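Local coordinates for protein endo-beta-mannanase (Opitutaceae bacterium TAV5, PDB 7BOB) that probably removes mannose units from the chain ends of beta-1,4-linked manno-oligosaccharides, as a homotrimeric exo-beta-1,4-mannosidase of glycoside hydrolase family 5, at residues 102-110 against 327-335; 78-86 against 137-148. One frame throughout, in Å; residues are numbered along the deposited sequence.

Contact 1: 102-110 against 327-335; sequences GWMSGGIFW and HPYIKNNFE
S105 and G106, the central residues of a type I' turn from M104 to G107, push into the loop 327-335 and meet P328, K331 and E335. The turn joins strands 103-104 and 107-108 as a beta hairpin after strand 94-101 of the barrel; the partner loop follows strand 311-316. S105 OG lies 3.4 Å from E335 OE1, at best a weak and unsettled hydrogen bond, since the same hydroxyl also pairs with a water, 2.7 Å from S105 OG, that Y329 OH shares. The E335 chain bends at chi2 (-86°), laying its OE2 3.4 Å from S105 CA. The compact P328 ring, held after a cis peptide, fits against the turn with CG 3.2 Å from S105 O. G106 must be glycine: at its backbone angles a CB would jam against the preceding carbonyl. G106 O accepts K331 NZ at 2.7 Å, the donor tilted 28° from the carbonyl plane and delivered by an extended lysine chain. At G107, where a CB would run into F109, the bare backbone lets P328 CB approach G107 N to 3.7 Å. At I108 the backbone N gives its proton to a water that also pairs with H327 NE2. F109 sets its ring edge against P328 CD, while H327 CD2 approaches F109 CE1 obliquely at 3.8 Å. K331 NZ also bonds H399 O of the second subunit. One ammonium group thus ties the hairpin turn to the trimer interface.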
loop_
_atom_site.group_PDB
_atom_site.type_symbol
_atom_site.label_atom_id
_atom_site.label_comp_id
_atom_site.label_asym_id
_atom_site.label_seq_id
_atom_site.Cartn_x
_atom_site.Cartn_y
_atom_site.Cartn_z
ATOM N N GLY A 102 -11.017 16.795 20.972
ATOM C CA GLY A 102 -10.754 16.431 19.592
ATOM C C GLY A 102 -9.321 16.660 19.138
ATOM O O GLY A 102 -8.384 16.632 19.943
ATOM N N TRP A 103 -9.176 16.889 17.836
ATOM C CA TRP A 103 -7.875 17.098 17.208
ATOM C C TRP A 103 -7.322 18.471 17.562
ATOM O O TRP A 103 -8.030 19.474 17.441
ATOM C CB TRP A 103 -8.047 16.986 15.701
ATOM C CG TRP A 103 -6.793 17.114 14.862
ATOM C CD1 TRP A 103 -6.217 18.270 14.418
ATOM C CD2 TRP A 103 -6.009 16.041 14.324
ATOM N NE1 TRP A 103 -5.115 17.988 13.651
ATOM C CE2 TRP A 103 -4.962 16.627 13.574
ATOM C CE3 TRP A 103 -6.084 14.642 14.411
ATOM C CZ2 TRP A 103 -3.990 15.864 12.913
ATOM C CZ3 TRP A 103 -5.117 13.876 13.748
ATOM C CH2 TRP A 103 -4.086 14.495 13.003
ATOM N N MET A 104 -6.054 18.530 17.981
ATOM C CA MET A 104 -5.484 19.802 18.431
ATOM C C MET A 104 -3.962 19.714 18.503
ATOM O O MET A 104 -3.424 19.019 19.382
ATOM C CB MET A 104 -6.069 20.184 19.795
ATOM C CG MET A 104 -5.539 21.505 20.316
ATOM S SD MET A 104 -5.731 22.861 19.096
ATOM C CE MET A 104 -7.508 22.844 18.809
ATOM N N SER A 105 -3.277 20.410 17.580
ATOM C CA SER A 105 -1.821 20.631 17.614
ATOM C C SER A 105 -1.001 19.338 17.647
ATOM O O SER A 105 0.077 19.290 18.255
ATOM C CB SER A 105 -1.445 21.485 18.813
ATOM O OG SER A 105 -2.186 22.661 18.772
ATOM N N GLY A 106 -1.483 18.279 16.999
ATOM C CA GLY A 106 -0.757 17.029 16.973
ATOM C C GLY A 106 -1.179 16.036 18.032
ATOM O O GLY A 106 -0.687 14.900 18.023
ATOM N N GLY A 107 -2.068 16.422 18.952
ATOM C CA GLY A 107 -2.657 15.499 19.895
ATOM C C GLY A 107 -4.128 15.269 19.586
ATOM O O GLY A 107 -4.753 15.979 18.787
ATOM N N ILE A 108 -4.684 14.262 20.254
ATOM C CA ILE A 108 -6.104 13.943 20.168
ATOM C C ILE A 108 -6.609 13.734 21.584
ATOM O O ILE A 108 -6.049 12.927 22.339
ATOM C CB ILE A 108 -6.385 12.707 19.294
ATOM C CG1 ILE A 108 -5.767 12.884 17.892
ATOM C CG2 ILE A 108 -7.879 12.500 19.167
ATOM C CD1 ILE A 108 -6.158 11.806 16.879
ATOM N N PHE A 109 -7.670 14.456 21.940
ATOM C CA PHE A 109 -8.107 14.611 23.328
ATOM C C PHE A 109 -9.574 14.218 23.380
ATOM O O PHE A 109 -10.451 15.039 23.098
ATOM C CB PHE A 109 -7.889 16.049 23.808
ATOM C CG PHE A 109 -6.451 16.471 23.767
ATOM C CD1 PHE A 109 -5.600 16.171 24.820
ATOM C CD2 PHE A 109 -5.930 17.103 22.649
ATOM C CE1 PHE A 109 -4.267 16.537 24.776
ATOM C CE2 PHE A 109 -4.593 17.465 22.594
ATOM C CZ PHE A 109 -3.760 17.184 23.664
ATOM N N TRP A 110 -9.835 12.976 23.724
ATOM C CA TRP A 110 -11.177 12.447 23.817
ATOM C C TRP A 110 -11.512 12.124 25.272
ATOM O O TRP A 110 -10.618 11.998 26.120
ATOM C CB TRP A 110 -11.328 11.177 22.960
ATOM C CG TRP A 110 -11.300 11.367 21.461
ATOM C CD1 TRP A 110 -10.610 10.597 20.560
ATOM C CD2 TRP A 110 -12.002 12.362 20.682
ATOM N NE1 TRP A 110 -10.836 11.049 19.280
ATOM C CE2 TRP A 110 -11.681 12.133 19.326
ATOM C CE3 TRP A 110 -12.872 13.413 20.996
ATOM C CZ2 TRP A 110 -12.197 12.923 18.285
ATOM C CZ3 TRP A 110 -13.382 14.199 19.959
ATOM C CH2 TRP A 110 -13.038 13.945 18.622
ATOM N N HIS A 327 2.257 17.627 26.565
ATOM C CA HIS A 327 1.650 17.043 25.373
ATOM C C HIS A 327 0.627 18.012 24.783
ATOM O O HIS A 327 -0.249 18.490 25.505
ATOM C CB HIS A 327 0.990 15.709 25.755
ATOM C CG HIS A 327 0.337 14.980 24.616
ATOM N ND1 HIS A 327 1.054 14.426 23.570
ATOM C CD2 HIS A 327 -0.963 14.659 24.390
ATOM C CE1 HIS A 327 0.222 13.813 22.744
ATOM N NE2 HIS A 327 -1.007 13.944 23.214
ATOM N N PRO A 328 0.675 18.301 23.476
ATOM C CA PRO A 328 1.521 17.694 22.447
ATOM C C PRO A 328 2.681 18.596 21.993
ATOM O O PRO A 328 3.279 18.338 20.939
ATOM C CB PRO A 328 0.529 17.494 21.309
ATOM C CG PRO A 328 -0.288 18.798 21.357
ATOM C CD PRO A 328 -0.342 19.190 22.872
ATOM N N TYR A 329 2.992 19.638 22.772
ATOM C CA TYR A 329 4.066 20.565 22.421
ATOM C C TYR A 329 5.455 19.958 22.581
ATOM O O TYR A 329 6.421 20.552 22.082
ATOM C CB TYR A 329 3.968 21.835 23.271
ATOM C CG TYR A 329 2.587 22.444 23.233
ATOM C CD1 TYR A 329 2.142 23.145 22.106
ATOM C CD2 TYR A 329 1.714 22.301 24.305
ATOM C CE1 TYR A 329 0.861 23.682 22.059
ATOM C CE2 TYR A 329 0.429 22.843 24.259
ATOM C CZ TYR A 329 0.012 23.526 23.134
ATOM O OH TYR A 329 -1.255 24.044 23.080
ATOM N N ILE A 330 5.572 18.808 23.261
ATOM C CA ILE A 330 6.861 18.149 23.462
ATOM C C ILE A 330 7.286 17.403 22.204
ATOM O O ILE A 330 8.427 17.531 21.747
ATOM C CB ILE A 330 6.796 17.197 24.669
ATOM C CG1 ILE A 330 6.716 17.989 25.989
ATOM C CG2 ILE A 330 7.969 16.204 24.653
ATOM C CD1 ILE A 330 6.309 17.102 27.226
ATOM N N LYS A 331 6.372 16.618 21.625
ATOM C CA LYS A 331 6.673 15.834 20.430
ATOM C C LYS A 331 6.614 16.640 19.130
ATOM O O LYS A 331 7.187 16.196 18.125
ATOM C CB LYS A 331 5.704 14.656 20.318
ATOM C CG LYS A 331 4.311 15.065 19.862
ATOM C CD LYS A 331 3.400 13.871 19.687
ATOM C CE LYS A 331 2.260 14.211 18.757
ATOM N NZ LYS A 331 1.273 13.105 18.707
ATOM N N ASN A 332 5.910 17.793 19.105
ATOM C CA ASN A 332 5.835 18.660 17.914
ATOM C C ASN A 332 6.127 20.097 18.366
ATOM O O ASN A 332 5.240 20.954 18.379
ATOM C CB ASN A 332 4.463 18.566 17.224
ATOM C CG ASN A 332 4.300 17.318 16.376
ATOM O OD1 ASN A 332 5.132 16.409 16.408
ATOM N ND2 ASN A 332 3.209 17.262 15.613
ATOM N N ASN A 333 7.379 20.354 18.751
ATOM C CA ASN A 333 7.716 21.612 19.400
ATOM C C ASN A 333 7.583 22.834 18.492
ATOM O O ASN A 333 7.560 23.946 19.023
ATOM C CB ASN A 333 9.125 21.543 19.975
ATOM C CG ASN A 333 9.345 22.537 21.105
ATOM O OD1 ASN A 333 10.318 23.273 21.099
ATOM N ND2 ASN A 333 8.427 22.566 22.080
ATOM N N PHE A 334 7.464 22.673 17.161
ATOM C CA PHE A 334 7.140 23.848 16.337
ATOM C C PHE A 334 5.824 24.467 16.779
ATOM O O PHE A 334 5.601 25.668 16.569
ATOM C CB PHE A 334 7.080 23.506 14.836
ATOM C CG PHE A 334 5.785 22.831 14.400
ATOM C CD1 PHE A 334 5.680 21.435 14.370
ATOM C CD2 PHE A 334 4.678 23.583 14.020
ATOM C CE1 PHE A 334 4.498 20.807 13.974
ATOM C CE2 PHE A 334 3.492 22.958 13.628
ATOM C CZ PHE A 334 3.406 21.562 13.604
ATOM N N GLU A 335 4.949 23.672 17.407
ATOM C CA GLU A 335 3.688 24.201 17.909
ATOM C C GLU A 335 3.901 25.204 19.038
ATOM O O GLU A 335 2.985 25.972 19.343
ATOM C CB GLU A 335 2.767 23.066 18.386
ATOM C CG GLU A 335 2.305 22.106 17.294
ATOM C CD GLU A 335 1.047 22.558 16.532
ATOM O OE1 GLU A 335 0.455 23.645 16.829
ATOM O OE2 GLU A 335 0.637 21.782 15.632
HETATM O O HOH W 1 -1.822 24.610 20.567
HETATM O O HOH W 2 -2.680 12.265 21.345
#

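Contact 2: 78-86 against 137-148; sequences LSRLLRLLD and ITTHLKPFATHL
F144, L85 and H140 bury the most surface here, and two of them offer an aromatic face to a leucine. L85 CB stands over the centre of the F144 ring, 3.6 Å from its centroid and 5° off the normal, a CH-pi contact. With L85 CG anti to the carbonyl carbon (chi1 -65°), CD1 reaches F144 CD2 and, at 3.8 Å, L141 CD2. L82 CG meets the same ring at its edge, 4.1 Å from F144 CE2, so a flat, broad phenylalanine suits a place with one leucine over its face and another at its edge. Replacing F144 by an alanine is likely to leave L85 CB without the ring face it rests on and to open a gap beside L82. Earlier in the helix, L78 CD2 makes a second CH-pi contact, 3.7 Å from the centroid of the H140 ring, while H140 itself remains partly exposed. Deeper in, L81 CD2 touches I137 CG2 at 4.2 Å. The segments of helices 75-89 and 124-141 cross at -40°, with axes 10.7 Å apart. Beneath them, L81 and L85 pack on F59 of strand 56-62, I137 and L141 on L99 and P97 of strand 94-101, and F66 of helix 63-66 touches L78, L81 and I137.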
loop_
_atom_site.group_PDB
_atom_site.type_symbol
_atom_site.label_atom_id
_atom_site.label_comp_id
_atom_site.label_asym_id
_atom_site.label_seq_id
_atom_site.Cartn_x
_atom_site.Cartn_y
_atom_site.Cartn_z
ATOM N N LEU A 78 -17.909 24.278 33.153
ATOM C CA LEU A 78 -19.029 25.075 32.667
ATOM C C LEU A 78 -19.033 26.464 33.281
ATOM O O LEU A 78 -19.458 27.426 32.629
ATOM C CB LEU A 78 -20.350 24.369 32.947
ATOM C CG LEU A 78 -20.458 23.056 32.167
ATOM C CD1 LEU A 78 -21.452 22.067 32.788
ATOM C CD2 LEU A 78 -20.808 23.341 30.695
ATOM N N SER A 79 -18.537 26.618 34.506
ATOM C CA SER A 79 -18.536 27.969 35.068
ATOM C C SER A 79 -17.405 28.784 34.474
ATOM O O SER A 79 -17.547 29.994 34.247
ATOM C CB SER A 79 -18.422 27.931 36.588
ATOM O OG SER A 79 -19.464 27.124 37.083
ATOM N N ARG A 80 -16.272 28.133 34.214
ATOM C CA ARG A 80 -15.192 28.804 33.513
ATOM C C ARG A 80 -15.607 29.172 32.091
ATOM O O ARG A 80 -15.282 30.265 31.610
ATOM C CB ARG A 80 -13.956 27.919 33.544
ATOM C CG ARG A 80 -13.381 27.888 34.929
ATOM C CD ARG A 80 -12.363 26.778 35.102
ATOM N NE ARG A 80 -11.899 26.738 36.486
ATOM C CZ ARG A 80 -11.027 25.860 36.977
ATOM N NH1 ARG A 80 -10.506 24.904 36.199
ATOM N NH2 ARG A 80 -10.685 25.932 38.258
ATOM N N LEU A 81 -16.350 28.291 31.413
ATOM C CA LEU A 81 -16.883 28.649 30.099
ATOM C C LEU A 81 -17.690 29.942 30.179
ATOM O O LEU A 81 -17.480 30.876 29.389
ATOM C CB LEU A 81 -17.736 27.509 29.529
ATOM C CG LEU A 81 -18.336 27.676 28.116
ATOM C CD1 LEU A 81 -17.325 28.199 27.104
ATOM C CD2 LEU A 81 -18.968 26.375 27.602
ATOM N N LEU A 82 -18.608 30.029 31.150
ATOM C CA LEU A 82 -19.435 31.226 31.219
ATOM C C LEU A 82 -18.581 32.457 31.531
ATOM O O LEU A 82 -18.826 33.533 30.975
ATOM C CB LEU A 82 -20.576 31.055 32.238
ATOM C CG LEU A 82 -21.552 32.268 32.262
ATOM C CD1 LEU A 82 -23.040 31.858 32.363
ATOM C CD2 LEU A 82 -21.221 33.327 33.336
ATOM N N ARG A 83 -17.557 32.315 32.380
ATOM C CA ARG A 83 -16.702 33.463 32.686
ATOM C C ARG A 83 -15.955 33.937 31.439
ATOM O O ARG A 83 -15.803 35.145 31.224
ATOM C CB ARG A 83 -15.732 33.114 33.824
ATOM C CG ARG A 83 -16.447 32.752 35.187
ATOM C CD ARG A 83 -15.491 32.703 36.396
ATOM N NE ARG A 83 -14.910 34.025 36.609
ATOM C CZ ARG A 83 -14.558 34.533 37.791
ATOM N NH1 ARG A 83 -14.713 33.826 38.910
ATOM N NH2 ARG A 83 -14.042 35.761 37.848
ATOM N N LEU A 84 -15.506 32.994 30.590
ATOM C CA LEU A 84 -14.841 33.365 29.346
ATOM C C LEU A 84 -15.800 34.083 28.406
ATOM O O LEU A 84 -15.476 35.155 27.895
ATOM C CB LEU A 84 -14.245 32.125 28.665
ATOM C CG LEU A 84 -13.340 32.291 27.445
ATOM C CD1 LEU A 84 -12.191 33.237 27.737
ATOM C CD2 LEU A 84 -12.799 30.911 27.018
ATOM N N LEU A 85 -16.980 33.498 28.154
ATOM C CA LEU A 85 -17.953 34.123 27.260
ATOM C C LEU A 85 -18.252 35.542 27.696
ATOM O O LEU A 85 -18.299 36.471 26.873
ATOM C CB LEU A 85 -19.242 33.309 27.233
ATOM C CG LEU A 85 -19.083 31.908 26.641
ATOM C CD1 LEU A 85 -20.281 31.027 26.962
ATOM C CD2 LEU A 85 -18.864 32.020 25.115
ATOM N N ASP A 86 -18.428 35.723 29.005
ATOM C CA ASP A 86 -18.682 37.040 29.575
ATOM C C ASP A 86 -17.507 37.982 29.341
ATOM O O ASP A 86 -17.678 39.105 28.854
ATOM C CB ASP A 86 -18.956 36.862 31.065
ATOM C CG ASP A 86 -19.741 37.983 31.647
ATOM O OD1 ASP A 86 -20.983 37.967 31.494
ATOM O OD2 ASP A 86 -19.107 38.865 32.269
ATOM N N ILE A 137 -23.564 21.832 25.671
ATOM C CA ILE A 137 -22.742 23.030 25.522
ATOM C C ILE A 137 -23.570 24.159 24.931
ATOM O O ILE A 137 -23.553 25.286 25.439
ATOM C CB ILE A 137 -21.489 22.749 24.676
ATOM C CG1 ILE A 137 -20.684 21.591 25.277
ATOM C CG2 ILE A 137 -20.641 24.006 24.591
ATOM C CD1 ILE A 137 -20.224 21.840 26.719
ATOM N N THR A 138 -24.335 23.865 23.872
ATOM C CA THR A 138 -25.187 24.889 23.271
ATOM C C THR A 138 -26.116 25.510 24.309
ATOM O O THR A 138 -26.336 26.720 24.303
ATOM C CB THR A 138 -25.992 24.301 22.110
ATOM O OG1 THR A 138 -25.113 23.614 21.208
ATOM C CG2 THR A 138 -26.696 25.397 21.337
ATOM N N THR A 139 -26.657 24.694 25.216
ATOM C CA THR A 139 -27.454 25.228 26.311
ATOM C C THR A 139 -26.689 26.310 27.065
ATOM O O THR A 139 -27.228 27.386 27.335
ATOM C CB THR A 139 -27.876 24.101 27.253
ATOM O OG1 THR A 139 -29.006 23.418 26.698
ATOM C CG2 THR A 139 -28.265 24.654 28.613
ATOM N N HIS A 140 -25.412 26.071 27.358
ATOM C CA HIS A 140 -24.634 27.057 28.096
ATOM C C HIS A 140 -24.170 28.229 27.251
ATOM O O HIS A 140 -23.710 29.224 27.822
ATOM C CB HIS A 140 -23.432 26.390 28.745
ATOM C CG HIS A 140 -23.795 25.569 29.930
ATOM N ND1 HIS A 140 -23.656 26.029 31.221
ATOM C CD2 HIS A 140 -24.350 24.340 30.022
ATOM C CE1 HIS A 140 -24.080 25.104 32.062
ATOM N NE2 HIS A 140 -24.505 24.069 31.359
ATOM N N LEU A 141 -24.268 28.138 25.929
ATOM C CA LEU A 141 -23.994 29.276 25.062
ATOM C C LEU A 141 -25.222 30.132 24.815
ATOM O O LEU A 141 -25.077 31.293 24.402
ATOM C CB LEU A 141 -23.464 28.809 23.696
ATOM C CG LEU A 141 -22.250 27.884 23.668
ATOM C CD1 LEU A 141 -22.070 27.354 22.254
ATOM C CD2 LEU A 141 -21.015 28.642 24.099
ATOM N N LYS A 142 -26.414 29.563 24.998
ATOM C CA LYS A 142 -27.648 30.282 24.684
ATOM C C LYS A 142 -27.718 31.672 25.313
ATOM O O LYS A 142 -28.129 32.609 24.608
ATOM C CB LYS A 142 -28.871 29.442 25.090
ATOM C CG LYS A 142 -30.186 30.032 24.591
ATOM C CD LYS A 142 -31.373 29.097 24.830
ATOM C CE LYS A 142 -32.656 29.686 24.249
ATOM N NZ LYS A 142 -33.875 29.055 24.813
ATOM N N PRO A 143 -27.310 31.892 26.571
ATOM C CA PRO A 143 -27.313 33.267 27.107
ATOM C C PRO A 143 -26.401 34.218 26.362
ATOM O O PRO A 143 -26.434 35.422 26.648
ATOM C CB PRO A 143 -26.859 33.083 28.563
ATOM C CG PRO A 143 -27.317 31.716 28.924
ATOM C CD PRO A 143 -27.093 30.901 27.644
ATOM N N PHE A 144 -25.595 33.743 25.416
ATOM C CA PHE A 144 -24.754 34.649 24.642
ATOM C C PHE A 144 -25.044 34.577 23.149
ATOM O O PHE A 144 -24.279 35.128 22.355
ATOM C CB PHE A 144 -23.279 34.360 24.918
ATOM C CG PHE A 144 -22.912 34.481 26.366
ATOM C CD1 PHE A 144 -22.425 35.681 26.868
ATOM C CD2 PHE A 144 -23.075 33.413 27.227
ATOM C CE1 PHE A 144 -22.095 35.813 28.194
ATOM C CE2 PHE A 144 -22.740 33.528 28.563
ATOM C CZ PHE A 144 -22.247 34.733 29.043
ATOM N N ALA A 145 -26.186 33.988 22.770
ATOM C CA ALA A 145 -26.448 33.601 21.383
ATOM C C ALA A 145 -26.234 34.734 20.390
ATOM O O ALA A 145 -25.774 34.492 19.267
ATOM C CB ALA A 145 -27.873 33.062 21.256
ATOM N N THR A 146 -26.557 35.967 20.768
ATOM C CA THR A 146 -26.416 37.071 19.834
ATOM C C THR A 146 -25.021 37.669 19.838
ATOM O O THR A 146 -24.749 38.560 19.037
ATOM C CB THR A 146 -27.422 38.187 20.151
ATOM O OG1 THR A 146 -27.130 38.704 21.454
ATOM C CG2 THR A 146 -28.854 37.651 20.134
ATOM N N HIS A 147 -24.134 37.233 20.723
ATOM C CA HIS A 147 -22.776 37.762 20.714
ATOM C C HIS A 147 -21.758 36.743 20.218
ATOM O O HIS A 147 -20.551 36.982 20.312
ATOM C CB HIS A 147 -22.415 38.272 22.103
ATOM C CG HIS A 147 -23.441 39.213 22.656
ATOM N ND1 HIS A 147 -23.784 40.394 22.023
ATOM C CD2 HIS A 147 -24.248 39.116 23.738
ATOM C CE1 HIS A 147 -24.731 41.001 22.714
ATOM N NE2 HIS A 147 -25.027 40.251 23.765
ATOM N N LEU A 148 -22.219 35.621 19.684
ATOM C CA LEU A 148 -21.310 34.632 19.131
ATOM C C LEU A 148 -20.864 35.045 17.737
ATOM O O LEU A 148 -21.442 35.931 17.105
ATOM C CB LEU A 148 -21.983 33.263 19.072
ATOM C CG LEU A 148 -22.408 32.734 20.434
ATOM C CD1 LEU A 148 -23.043 31.368 20.281
ATOM C CD2 LEU A 148 -21.204 32.694 21.345
#

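In the fold
From the N terminus, the chain passes strands 20-23 and 56-62 and then reaches helix 75-89, the first piece of either contact, followed by strand 94-101, the hairpin and helix 124-141. Contact 2 closes a loop of 50 residues by bringing residues 137-148 back to helix 75-89; the hairpin lies within this loop. Contact 1 starts there and closes only after 216 further residues, at the loop following strand 311-316, so the two closures cross. Eight parallel strands with surrounding helices match the (beta/alpha)8 barrel of family 5. Contact 2 joins neighbouring outer helices, whereas contact 1 ties the extensions following strands 94-101 and 311-316. The centres of the two contacts lie about 26 Å apart.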